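Long-range contacts in tRNA modification GTPase mnmE (Chlorobium tepidum, PDB 3GEE), which is a potassium-dependent GTPase thought to act in adding a carboxymethylaminomethyl group to the wobble uridine U34 of certain tRNAs: residues Val77-Phe85 / Met96-Val107; Ile150-Tyr158 / Cys275-Phe283. One frame throughout, in Å; residues are numbered along the deposited sequence.

Contact 1 and contact 2 follow each other along the chain, the first closing before the second opens; their centres lie about 33 Å apart and their nearest atoms about 12 Å. Contact 1 pairs neighbouring strands 76-85 and 96-102 of the mixed sheet in the N-terminal, folate-binding domain. In contact 2 the junction of helices 140-151 and 155-166, in the helical domain, meets the edge hairpin of the G domain's six-stranded sheet, made by strands 274-278 and 281-286. Contact 1 thus contributes much of a folinic acid pocket, and contact 2 joins two domains. Both also reach the second subunit: the hydroxyl of Y158 is hydrogen-bonded to V77 O of the second subunit.

Contact 1 (Val77-Phe85 / Met96-Val107); sequences VDEVIALVF and MVEFTCHGGPVV. With FON (N-{[4-({[(6R)-2-amino-5-formyl-4-oxo-1,4,5,6,7,8-hexahydropteridin-6-yl]methyl}amino)phenyl]carbonyl}-L-glutamic acid), chain C; FON (N-{[4-({[(6R)-2-amino-5-formyl-4-oxo-1,4,5,6,7,8-hexahydropteridin-6-yl]methyl}amino)phenyl]carbonyl}-L-glutamic acid), chain B.
Both carboxylate oxygens of D78 are gripped by H102. ND1 of H102 gives a bond of 2.8 Å to OD1 of D78, on that oxygen's syn lone pair and 6° out of the ring plane, while the backbone N of H102 meets OD2 of D78 at 3.0 Å, nearly head-on. The chi1 of D78, -166°, turns CG away from the backbone N and swings the carboxylate toward H102, where CG1 of V107, on helix 105-117, packs against it. The bond at ND1 helps to fix the rotation of the imidazole, one face of which lies against C7 of one folinic acid. An alanine in place of D78 would remove both acceptors, probably leaving ND1 and the backbone N of H102 without their carboxylate mate and the ring freer to turn. From here strands 76-85 and 96-102 run as an antiparallel hairpin in the sheet of the TrmE N-terminal domain, I81 facing T100 and F85 facing M96 in hydrogen-bonded pairs; F85 N reaches M96 O at 2.8 Å. I81, T100, E98 and F85 line the ligand side, and T100 O accepts a hydrogen bond from N8 of the same folinic acid. A second folinic acid gives its amino group NA2 to OE1 of E98 at 2.6 Å, beside the F85 ring, whose CE1 lies 3.6 Å from CD of E98 with ring and carboxylate planes 63° apart. On the sheet face opposite I81 and T100, the edge of the F99 ring meets CG2 of V80 at 3.7 Å, and V97 CG2 sits over one face of that ring.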
loop_
_atom_site.group_PDB
_atom_site.type_symbol
_atom_site.label_atom_id
_atom_site.label_comp_id
_atom_site.label_asym_id
_atom_site.label_seq_id
_atom_site.Cartn_x
_atom_site.Cartn_y
_atom_site.Cartn_z
ATOM N N VAL A 77 21.364 3.531 1.375
ATOM C CA VAL A 77 20.055 3.436 0.743
ATOM C C VAL A 77 18.927 3.657 1.750
ATOM O O VAL A 77 18.032 4.473 1.517
ATOM C CB VAL A 77 19.894 2.110 -0.032
ATOM C CG1 VAL A 77 18.422 1.755 -0.247
ATOM C CG2 VAL A 77 20.633 2.194 -1.364
ATOM N N ASP A 78 18.983 2.939 2.868
ATOM C CA ASP A 78 18.012 3.105 3.952
ATOM C C ASP A 78 18.463 2.396 5.230
ATOM O O ASP A 78 19.415 1.615 5.223
ATOM C CB ASP A 78 16.624 2.597 3.530
ATOM C CG ASP A 78 15.515 3.050 4.474
ATOM O OD1 ASP A 78 15.691 4.063 5.190
ATOM O OD2 ASP A 78 14.455 2.387 4.496
ATOM N N GLU A 79 17.775 2.700 6.322
ATOM C CA GLU A 79 17.919 1.990 7.573
ATOM C C GLU A 79 16.798 0.973 7.604
ATOM O O GLU A 79 15.629 1.350 7.598
ATOM C CB GLU A 79 17.737 2.971 8.715
ATOM C CG GLU A 79 18.656 2.759 9.879
ATOM C CD GLU A 79 18.609 3.927 10.840
ATOM O OE1 GLU A 79 17.483 4.356 11.189
ATOM O OE2 GLU A 79 19.697 4.415 11.235
ATOM N N VAL A 80 17.139 -0.311 7.621
ATOM C CA VAL A 80 16.120 -1.370 7.558
ATOM C C VAL A 80 16.233 -2.374 8.703
ATOM O O VAL A 80 17.085 -2.227 9.581
ATOM C CB VAL A 80 16.161 -2.119 6.205
ATOM C CG1 VAL A 80 16.092 -1.128 5.047
ATOM C CG2 VAL A 80 17.409 -2.992 6.097
ATOM N N ILE A 81 15.349 -3.371 8.695
ATOM C CA ILE A 81 15.460 -4.531 9.575
ATOM C C ILE A 81 15.370 -5.793 8.732
ATOM O O ILE A 81 14.372 -6.017 8.031
ATOM C CB ILE A 81 14.401 -4.531 10.705
ATOM C CG1 ILE A 81 14.808 -3.530 11.788
ATOM C CG2 ILE A 81 14.224 -5.935 11.294
ATOM C CD1 ILE A 81 13.946 -3.542 13.033
ATOM N N ALA A 82 16.423 -6.604 8.777
ATOM C CA ALA A 82 16.461 -7.824 7.980
ATOM C C ALA A 82 15.938 -8.990 8.799
ATOM O O ALA A 82 16.294 -9.143 9.970
ATOM C CB ALA A 82 17.865 -8.098 7.472
ATOM N N LEU A 83 15.071 -9.793 8.189
ATOM C CA LEU A 83 14.546 -10.982 8.839
ATOM C C LEU A 83 15.030 -12.213 8.098
ATOM O O LEU A 83 14.629 -12.464 6.954
ATOM C CB LEU A 83 13.018 -10.957 8.902
ATOM C CG LEU A 83 12.308 -12.047 9.712
ATOM C CD1 LEU A 83 12.953 -12.255 11.068
ATOM C CD2 LEU A 83 10.842 -11.706 9.885
ATOM N N VAL A 84 15.898 -12.977 8.756
ATOM C CA VAL A 84 16.448 -14.192 8.175
ATOM C C VAL A 84 15.467 -15.352 8.363
ATOM O O VAL A 84 14.886 -15.513 9.437
ATOM C CB VAL A 84 17.837 -14.525 8.798
ATOM C CG1 VAL A 84 18.394 -15.826 8.243
ATOM C CG2 VAL A 84 18.824 -13.378 8.558
ATOM N N PHE A 85 15.261 -16.114 7.292
ATOM C CA PHE A 85 14.544 -17.384 7.337
ATOM C C PHE A 85 15.446 -18.403 6.676
ATOM O O PHE A 85 16.116 -18.097 5.681
ATOM C CB PHE A 85 13.252 -17.346 6.528
ATOM C CG PHE A 85 12.209 -16.412 7.051
ATOM C CD1 PHE A 85 12.139 -15.097 6.591
ATOM C CD2 PHE A 85 11.259 -16.854 7.954
ATOM C CE1 PHE A 85 11.160 -14.225 7.051
ATOM C CE2 PHE A 85 10.273 -15.991 8.420
ATOM C CZ PHE A 85 10.223 -14.672 7.964
ATOM N N MET A 96 15.314 -17.320 2.632
ATOM C CA MET A 96 14.880 -15.965 2.349
ATOM C C MET A 96 15.204 -14.967 3.438
ATOM O O MET A 96 15.245 -15.305 4.624
ATOM C CB MET A 96 13.393 -15.913 1.971
ATOM C CG MET A 96 12.438 -16.688 2.853
ATOM S SD MET A 96 10.837 -16.849 2.022
ATOM C CE MET A 96 10.161 -15.193 2.218
ATOM N N VAL A 97 15.461 -13.737 3.007
ATOM C CA VAL A 97 15.526 -12.596 3.911
ATOM C C VAL A 97 14.466 -11.591 3.486
ATOM O O VAL A 97 14.137 -11.504 2.305
ATOM C CB VAL A 97 16.946 -11.976 3.992
ATOM C CG1 VAL A 97 17.638 -12.028 2.657
ATOM C CG2 VAL A 97 16.906 -10.556 4.531
ATOM N N GLU A 98 13.907 -10.881 4.464
ATOM C CA GLU A 98 12.865 -9.886 4.227
ATOM C C GLU A 98 13.264 -8.553 4.842
ATOM O O GLU A 98 13.236 -8.379 6.071
ATOM C CB GLU A 98 11.533 -10.326 4.833
ATOM C CG GLU A 98 10.900 -11.543 4.200
ATOM C CD GLU A 98 9.558 -11.886 4.820
ATOM O OE1 GLU A 98 9.217 -11.298 5.874
ATOM O OE2 GLU A 98 8.843 -12.745 4.248
ATOM N N PHE A 99 13.637 -7.610 3.988
ATOM C CA PHE A 99 13.935 -6.269 4.443
ATOM C C PHE A 99 12.629 -5.512 4.605
ATOM O O PHE A 99 11.834 -5.436 3.671
ATOM C CB PHE A 99 14.831 -5.563 3.436
ATOM C CG PHE A 99 16.129 -6.258 3.202
ATOM C CD1 PHE A 99 17.217 -6.026 4.038
ATOM C CD2 PHE A 99 16.268 -7.154 2.155
ATOM C CE1 PHE A 99 18.425 -6.668 3.832
ATOM C CE2 PHE A 99 17.474 -7.808 1.944
ATOM C CZ PHE A 99 18.553 -7.559 2.783
ATOM N N THR A 100 12.376 -4.982 5.791
ATOM C CA THR A 100 11.281 -4.049 5.905
ATOM C C THR A 100 11.887 -2.670 6.114
ATOM O O THR A 100 12.608 -2.443 7.085
ATOM C CB THR A 100 10.217 -4.431 6.973
ATOM O OG1 THR A 100 10.166 -3.433 7.995
ATOM C CG2 THR A 100 10.473 -5.811 7.565
ATOM N N CYS A 101 11.609 -1.767 5.172
ATOM C CA CYS A 101 12.230 -0.441 5.129
ATOM C C CYS A 101 11.189 0.654 5.293
ATOM O O CYS A 101 10.005 0.358 5.449
ATOM C CB CYS A 101 12.924 -0.261 3.790
ATOM S SG CYS A 101 11.770 -0.372 2.425
ATOM N N HIS A 102 11.630 1.914 5.253
ATOM C CA HIS A 102 10.709 3.056 5.277
ATOM C C HIS A 102 9.796 3.040 4.056
ATOM O O HIS A 102 10.247 2.804 2.931
ATOM C CB HIS A 102 11.466 4.376 5.370
ATOM C CG HIS A 102 12.116 4.601 6.696
ATOM N ND1 HIS A 102 13.473 4.456 6.895
ATOM C CD2 HIS A 102 11.595 4.948 7.896
ATOM C CE1 HIS A 102 13.760 4.716 8.157
ATOM N NE2 HIS A 102 12.638 5.018 8.787
ATOM N N GLY A 103 8.512 3.285 4.290
ATOM C CA GLY A 103 7.489 3.034 3.281
ATOM C C GLY A 103 7.255 4.128 2.258
ATOM O O GLY A 103 6.115 4.395 1.893
ATOM N N GLY A 104 8.329 4.758 1.797
ATOM C CA GLY A 104 8.246 5.744 0.728
ATOM C C GLY A 104 8.492 5.105 -0.627
ATOM O O GLY A 104 9.421 4.311 -0.774
ATOM N N PRO A 105 7.662 5.448 -1.632
ATOM C CA PRO A 105 7.771 4.875 -2.979
ATOM C C PRO A 105 9.171 4.980 -3.568
ATOM O O PRO A 105 9.647 4.019 -4.167
ATOM C CB PRO A 105 6.783 5.707 -3.793
ATOM C CG PRO A 105 5.770 6.130 -2.797
ATOM C CD PRO A 105 6.546 6.408 -1.543
ATOM N N VAL A 106 9.828 6.125 -3.388
ATOM C CA VAL A 106 11.190 6.312 -3.908
ATOM C C VAL A 106 12.177 5.388 -3.194
ATOM O O VAL A 106 12.989 4.725 -3.844
ATOM C CB VAL A 106 11.662 7.790 -3.835
ATOM C CG1 VAL A 106 13.058 7.945 -4.429
ATOM C CG2 VAL A 106 10.692 8.693 -4.572
ATOM N N VAL A 107 12.080 5.340 -1.863
ATOM C CA VAL A 107 12.926 4.485 -1.030
ATOM C C VAL A 107 12.744 3.023 -1.393
ATOM O O VAL A 107 13.697 2.356 -1.783
ATOM C CB VAL A 107 12.606 4.619 0.473
ATOM C CG1 VAL A 107 13.852 4.357 1.296
ATOM C CG2 VAL A 107 12.041 5.988 0.793
HETATM N N1 FON C . 11.364 -2.595 10.135
HETATM C C2 FON C . 10.601 -3.028 11.158
HETATM N NA2 FON C . 10.191 -4.324 11.168
HETATM N N3 FON C . 10.228 -2.213 12.180
HETATM C C4 FON C . 10.596 -0.914 12.241
HETATM O O4 FON C . 10.219 -0.221 13.209
HETATM C C4A FON C . 11.430 -0.380 11.124
HETATM N N5 FON C . 11.959 0.906 10.968
HETATM C C6 FON C . 13.336 0.844 10.444
HETATM C C7 FON C . 13.103 0.468 8.985
HETATM N N8 FON C . 12.567 -0.886 9.012
HETATM C C8A FON C . 11.802 -1.329 10.052
HETATM C C9 FON C . 14.179 2.111 10.616
HETATM N N10 FON C . 14.184 2.598 11.989
HETATM C C11 FON C . 15.376 0.712 15.519
HETATM C C12 FON C . 15.973 1.892 15.078
HETATM C C13 FON C . 15.564 2.505 13.896
HETATM C C14 FON C . 14.556 1.937 13.121
HETATM C C15 FON C . 13.941 0.758 13.571
HETATM C C16 FON C . 14.350 0.142 14.757
HETATM C C FON C . 15.857 0.097 16.809
HETATM O O FON C . 15.431 -0.992 17.160
HETATM N N FON C . 16.736 0.796 17.541
HETATM C CA FON C . 17.848 0.276 18.332
HETATM C CB FON C . 18.920 -0.386 17.458
HETATM C CG FON C . 19.961 -1.187 18.246
HETATM C CD FON C . 20.377 -2.439 17.498
HETATM O OE1 FON C . 19.625 -3.441 17.545
HETATM O OE2 FON C . 21.460 -2.437 16.861
HETATM C CT FON C . 18.459 1.397 19.132
HETATM O O1 FON C . 18.724 1.211 20.343
HETATM O O2 FON C . 18.678 2.484 18.550
HETATM C CP1 FON C . 11.306 1.956 11.230
HETATM O O3 FON C . 11.049 2.763 10.353
HETATM N N1 FON B . 5.219 -12.369 7.640
HETATM C C2 FON B . 6.471 -12.377 7.141
HETATM N NA2 FON B . 7.400 -11.550 7.688
HETATM N N3 FON B . 6.835 -13.184 6.110
HETATM C C4 FON B . 5.968 -14.033 5.515
HETATM O O4 FON B . 6.369 -14.747 4.571
HETATM C C4A FON B . 4.564 -14.052 6.020
HETATM N N5 FON B . 3.496 -14.852 5.598
HETATM C C6 FON B . 2.707 -15.320 6.752
HETATM C C7 FON B . 1.956 -14.057 7.157
HETATM N N8 FON B . 2.974 -13.138 7.647
HETATM C C8A FON B . 4.245 -13.152 7.149
HETATM C C9 FON B . 1.786 -16.517 6.496
HETATM N N10 FON B . 2.481 -17.635 5.874
HETATM C C11 FON B . 5.796 -19.816 7.174
HETATM C C12 FON B . 4.564 -20.424 6.936
HETATM C C13 FON B . 3.469 -19.679 6.505
HETATM C C14 FON B . 3.582 -18.303 6.320
HETATM C C15 FON B . 4.825 -17.692 6.544
HETATM C C16 FON B . 5.925 -18.437 6.977
HETATM C C FON B . 6.947 -20.675 7.635
HETATM O O FON B . 8.003 -20.154 7.959
HETATM N N FON B . 6.766 -22.003 7.650
HETATM C CA FON B . 7.293 -22.962 8.617
HETATM C CB FON B . 6.715 -22.746 10.020
HETATM C CG FON B . 7.435 -23.534 11.120
HETATM C CD FON B . 7.521 -22.735 12.407
HETATM O OE1 FON B . 8.410 -21.856 12.506
HETATM O OE2 FON B . 6.707 -22.979 13.331
HETATM C CT FON B . 6.990 -24.361 8.147
HETATM O O1 FON B . 7.894 -25.229 8.188
HETATM O O2 FON B . 5.835 -24.605 7.727
HETATM C CP1 FON B . 3.258 -15.098 4.381
HETATM O O3 FON B . 2.215 -14.732 3.866
#

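Contact 2 (Ile150-Tyr158 / Cys275-Phe283); sequences IHARTESAY and CFIHDKTMF
T154 sets its methyl CG2 3.3 Å from the carbonyl O of K280, the closest approach between the 150-158 segment and the beta hairpin 275-283. That hairpin turns through a type I' turn from H278 to T281 at the edge of the G domain sheet, and its tip faces the loop between helices 140-151 and 155-166, where T154 holds the N-cap position. No hydrogen bond spans the junction. R153 supplies much of the packing with a chain bent at chi2 and chi3 (-142° and -69°), which carries the guanidinium along the hairpin toward C275. Its CG lies 3.9 Å from SD of M282, and SG of C275 lies over one face of the guanidinium, 4.1 Å from NH2 of R153. M282 runs extended through chi1 (-165°) and chi2, which puts its sulfur beside the arginine; chi3 only turns the terminal methyl CE. I277 sends CD1 to the carbonyl O of R153, 3.7 Å away. At the solvent-exposed side two extended chains cross: K280 is stretched out beyond CG, and OE1 of E155 lies 3.6 Å from NZ of K280, a long salt bridge that probably adds only modest attraction. The same carboxylate oxygen also rests beside the lysine's CE. Within the turn, the hydroxyl OG1 of T281 donates a 3.0 Å hydrogen bond to D279 O, approaching from above the carbonyl plane.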
loop_
_atom_site.group_PDB
_atom_site.type_symbol
_atom_site.label_atom_id
_atom_site.label_comp_id
_atom_site.label_asym_id
_atom_site.label_seq_id
_atom_site.Cartn_x
_atom_site.Cartn_y
_atom_site.Cartn_z
ATOM N N ILE A 150 -6.429 -12.276 0.136
ATOM C CA ILE A 150 -5.902 -10.955 -0.167
ATOM C C ILE A 150 -6.896 -10.138 -1.005
ATOM O O ILE A 150 -7.090 -8.942 -0.767
ATOM C CB ILE A 150 -4.538 -11.077 -0.877
ATOM C CG1 ILE A 150 -3.492 -11.612 0.102
ATOM C CG2 ILE A 150 -4.094 -9.743 -1.449
ATOM C CD1 ILE A 150 -2.258 -12.159 -0.559
ATOM N N HIS A 151 -7.540 -10.797 -1.964
ATOM C CA HIS A 151 -8.481 -10.126 -2.851
ATOM C C HIS A 151 -9.887 -10.017 -2.260
ATOM O O HIS A 151 -10.685 -9.205 -2.725
ATOM C CB HIS A 151 -8.515 -10.804 -4.228
ATOM C CG HIS A 151 -7.186 -10.838 -4.925
ATOM N ND1 HIS A 151 -6.394 -9.719 -5.082
ATOM C CD2 HIS A 151 -6.520 -11.855 -5.524
ATOM C CE1 HIS A 151 -5.295 -10.047 -5.739
ATOM N NE2 HIS A 151 -5.347 -11.337 -6.019
ATOM N N ALA A 152 -10.185 -10.816 -1.235
ATOM C CA ALA A 152 -11.524 -10.856 -0.633
ATOM C C ALA A 152 -12.066 -9.466 -0.328
ATOM O O ALA A 152 -11.339 -8.610 0.167
ATOM C CB ALA A 152 -11.519 -11.697 0.628
ATOM N N ARG A 153 -13.340 -9.241 -0.634
ATOM C CA ARG A 153 -13.979 -7.955 -0.330
ATOM C C ARG A 153 -15.241 -8.087 0.521
ATOM O O ARG A 153 -15.858 -7.090 0.884
ATOM C CB ARG A 153 -14.230 -7.140 -1.604
ATOM C CG ARG A 153 -14.234 -7.951 -2.891
ATOM C CD ARG A 153 -13.582 -7.173 -4.033
ATOM N NE ARG A 153 -14.390 -6.027 -4.455
ATOM C CZ ARG A 153 -14.060 -5.182 -5.432
ATOM N NH1 ARG A 153 -12.924 -5.335 -6.112
ATOM N NH2 ARG A 153 -14.876 -4.175 -5.730
ATOM N N THR A 154 -15.601 -9.325 0.847
ATOM C CA THR A 154 -16.719 -9.617 1.738
ATOM C C THR A 154 -16.212 -10.367 2.965
ATOM O O THR A 154 -15.191 -11.051 2.896
ATOM C CB THR A 154 -17.784 -10.506 1.051
ATOM O OG1 THR A 154 -17.661 -10.415 -0.373
ATOM C CG2 THR A 154 -19.182 -10.085 1.470
ATOM N N GLU A 155 -16.928 -10.243 4.082
ATOM C CA GLU A 155 -16.624 -11.014 5.289
ATOM C C GLU A 155 -16.679 -12.511 5.007
ATOM O O GLU A 155 -15.734 -13.244 5.317
ATOM C CB GLU A 155 -17.581 -10.656 6.429
ATOM C CG GLU A 155 -17.070 -9.556 7.357
ATOM C CD GLU A 155 -18.168 -8.947 8.244
ATOM O OE1 GLU A 155 -19.316 -9.470 8.278
ATOM O OE2 GLU A 155 -17.874 -7.927 8.915
ATOM N N SER A 156 -17.778 -12.952 4.398
ATOM C CA SER A 156 -17.980 -14.360 4.072
ATOM C C SER A 156 -16.945 -14.893 3.081
ATOM O O SER A 156 -16.620 -16.079 3.105
ATOM C CB SER A 156 -19.388 -14.585 3.532
ATOM O OG SER A 156 -19.549 -13.946 2.278
ATOM N N ALA A 157 -16.434 -14.020 2.214
ATOM C CA ALA A 157 -15.362 -14.388 1.286
ATOM C C ALA A 157 -14.042 -14.551 2.029
ATOM O O ALA A 157 -13.268 -15.471 1.756
ATOM C CB ALA A 157 -15.225 -13.350 0.183
ATOM N N TYR A 158 -13.802 -13.641 2.968
ATOM C CA TYR A 158 -12.629 -13.664 3.839
ATOM C C TYR A 158 -12.602 -14.929 4.705
ATOM O O TYR A 158 -11.601 -15.647 4.738
ATOM C CB TYR A 158 -12.611 -12.389 4.703
ATOM C CG TYR A 158 -11.825 -12.481 5.991
ATOM C CD1 TYR A 158 -10.435 -12.407 5.988
ATOM C CD2 TYR A 158 -12.478 -12.621 7.218
ATOM C CE1 TYR A 158 -9.710 -12.488 7.168
ATOM C CE2 TYR A 158 -11.761 -12.702 8.407
ATOM C CZ TYR A 158 -10.378 -12.635 8.373
ATOM O OH TYR A 158 -9.665 -12.713 9.540
ATOM N N CYS A 275 -19.194 -4.080 -9.330
ATOM C CA CYS A 275 -19.948 -4.771 -8.280
ATOM C C CYS A 275 -20.130 -3.976 -6.988
ATOM O O CYS A 275 -19.314 -3.118 -6.648
ATOM C CB CYS A 275 -19.349 -6.153 -7.980
ATOM S SG CYS A 275 -17.564 -6.260 -8.054
ATOM N N PHE A 276 -21.217 -4.284 -6.283
ATOM C CA PHE A 276 -21.564 -3.636 -5.023
ATOM C C PHE A 276 -22.013 -4.672 -3.990
ATOM O O PHE A 276 -22.320 -5.814 -4.339
ATOM C CB PHE A 276 -22.658 -2.582 -5.249
ATOM C CG PHE A 276 -24.053 -3.149 -5.341
ATOM C CD1 PHE A 276 -24.451 -3.895 -6.447
ATOM C CD2 PHE A 276 -24.973 -2.922 -4.321
ATOM C CE1 PHE A 276 -25.736 -4.416 -6.528
ATOM C CE2 PHE A 276 -26.263 -3.437 -4.394
ATOM C CZ PHE A 276 -26.645 -4.186 -5.498
ATOM N N ILE A 277 -22.055 -4.264 -2.725
ATOM C CA ILE A 277 -22.406 -5.169 -1.631
ATOM C C ILE A 277 -23.756 -4.806 -1.012
ATOM O O ILE A 277 -24.095 -3.632 -0.880
ATOM C CB ILE A 277 -21.295 -5.208 -0.538
ATOM C CG1 ILE A 277 -19.921 -5.439 -1.179
ATOM C CG2 ILE A 277 -21.575 -6.299 0.496
ATOM C CD1 ILE A 277 -18.740 -5.147 -0.271
ATOM N N HIS A 278 -24.519 -5.833 -0.647
ATOM C CA HIS A 278 -25.792 -5.679 0.052
ATOM C C HIS A 278 -26.087 -6.967 0.815
ATOM O O HIS A 278 -25.968 -8.061 0.257
ATOM C CB HIS A 278 -26.918 -5.358 -0.943
ATOM C CG HIS A 278 -28.300 -5.552 -0.393
ATOM N ND1 HIS A 278 -28.953 -4.584 0.339
ATOM C CD2 HIS A 278 -29.155 -6.599 -0.480
ATOM C CE1 HIS A 278 -30.150 -5.029 0.684
ATOM N NE2 HIS A 278 -30.296 -6.250 0.201
ATOM N N ASP A 279 -26.472 -6.830 2.084
ATOM C CA ASP A 279 -26.742 -7.975 2.970
ATOM C C ASP A 279 -25.591 -8.989 3.005
ATOM O O ASP A 279 -25.814 -10.200 2.870
ATOM C CB ASP A 279 -28.066 -8.671 2.602
ATOM C CG ASP A 279 -29.281 -8.031 3.265
ATOM O OD1 ASP A 279 -30.414 -8.461 2.954
ATOM O OD2 ASP A 279 -29.114 -7.110 4.095
ATOM N N LYS A 280 -24.368 -8.478 3.174
ATOM C CA LYS A 280 -23.136 -9.288 3.235
ATOM C C LYS A 280 -22.892 -10.149 1.988
ATOM O O LYS A 280 -22.203 -11.172 2.052
ATOM C CB LYS A 280 -23.105 -10.149 4.509
ATOM C CG LYS A 280 -23.034 -9.355 5.803
ATOM C CD LYS A 280 -23.014 -10.271 7.010
ATOM C CE LYS A 280 -22.879 -9.472 8.291
ATOM N NZ LYS A 280 -22.642 -10.345 9.473
ATOM N N THR A 281 -23.453 -9.718 0.858
ATOM C CA THR A 281 -23.352 -10.448 -0.405
ATOM C C THR A 281 -22.931 -9.507 -1.529
ATOM O O THR A 281 -23.381 -8.363 -1.595
ATOM C CB THR A 281 -24.688 -11.128 -0.780
ATOM O OG1 THR A 281 -25.265 -11.744 0.377
ATOM C CG2 THR A 281 -24.472 -12.190 -1.842
ATOM N N MET A 282 -22.071 -10.004 -2.413
ATOM C CA MET A 282 -21.558 -9.218 -3.528
ATOM C C MET A 282 -22.315 -9.518 -4.826
ATOM O O MET A 282 -22.649 -10.669 -5.111
ATOM C CB MET A 282 -20.066 -9.495 -3.700
ATOM C CG MET A 282 -19.325 -8.499 -4.569
ATOM S SD MET A 282 -17.579 -8.928 -4.686
ATOM C CE MET A 282 -17.650 -10.442 -5.647
ATOM N N PHE A 283 -22.580 -8.472 -5.604
ATOM C CA PHE A 283 -23.290 -8.610 -6.870
ATOM C C PHE A 283 -22.447 -8.095 -8.029
ATOM O O PHE A 283 -22.185 -6.898 -8.120
ATOM C CB PHE A 283 -24.631 -7.864 -6.828
ATOM C CG PHE A 283 -25.614 -8.428 -5.842
ATOM C CD1 PHE A 283 -25.703 -7.910 -4.554
ATOM C CD2 PHE A 283 -26.456 -9.474 -6.201
ATOM C CE1 PHE A 283 -26.610 -8.432 -3.636
ATOM C CE2 PHE A 283 -27.366 -10.002 -5.292
ATOM C CZ PHE A 283 -27.444 -9.482 -4.008
#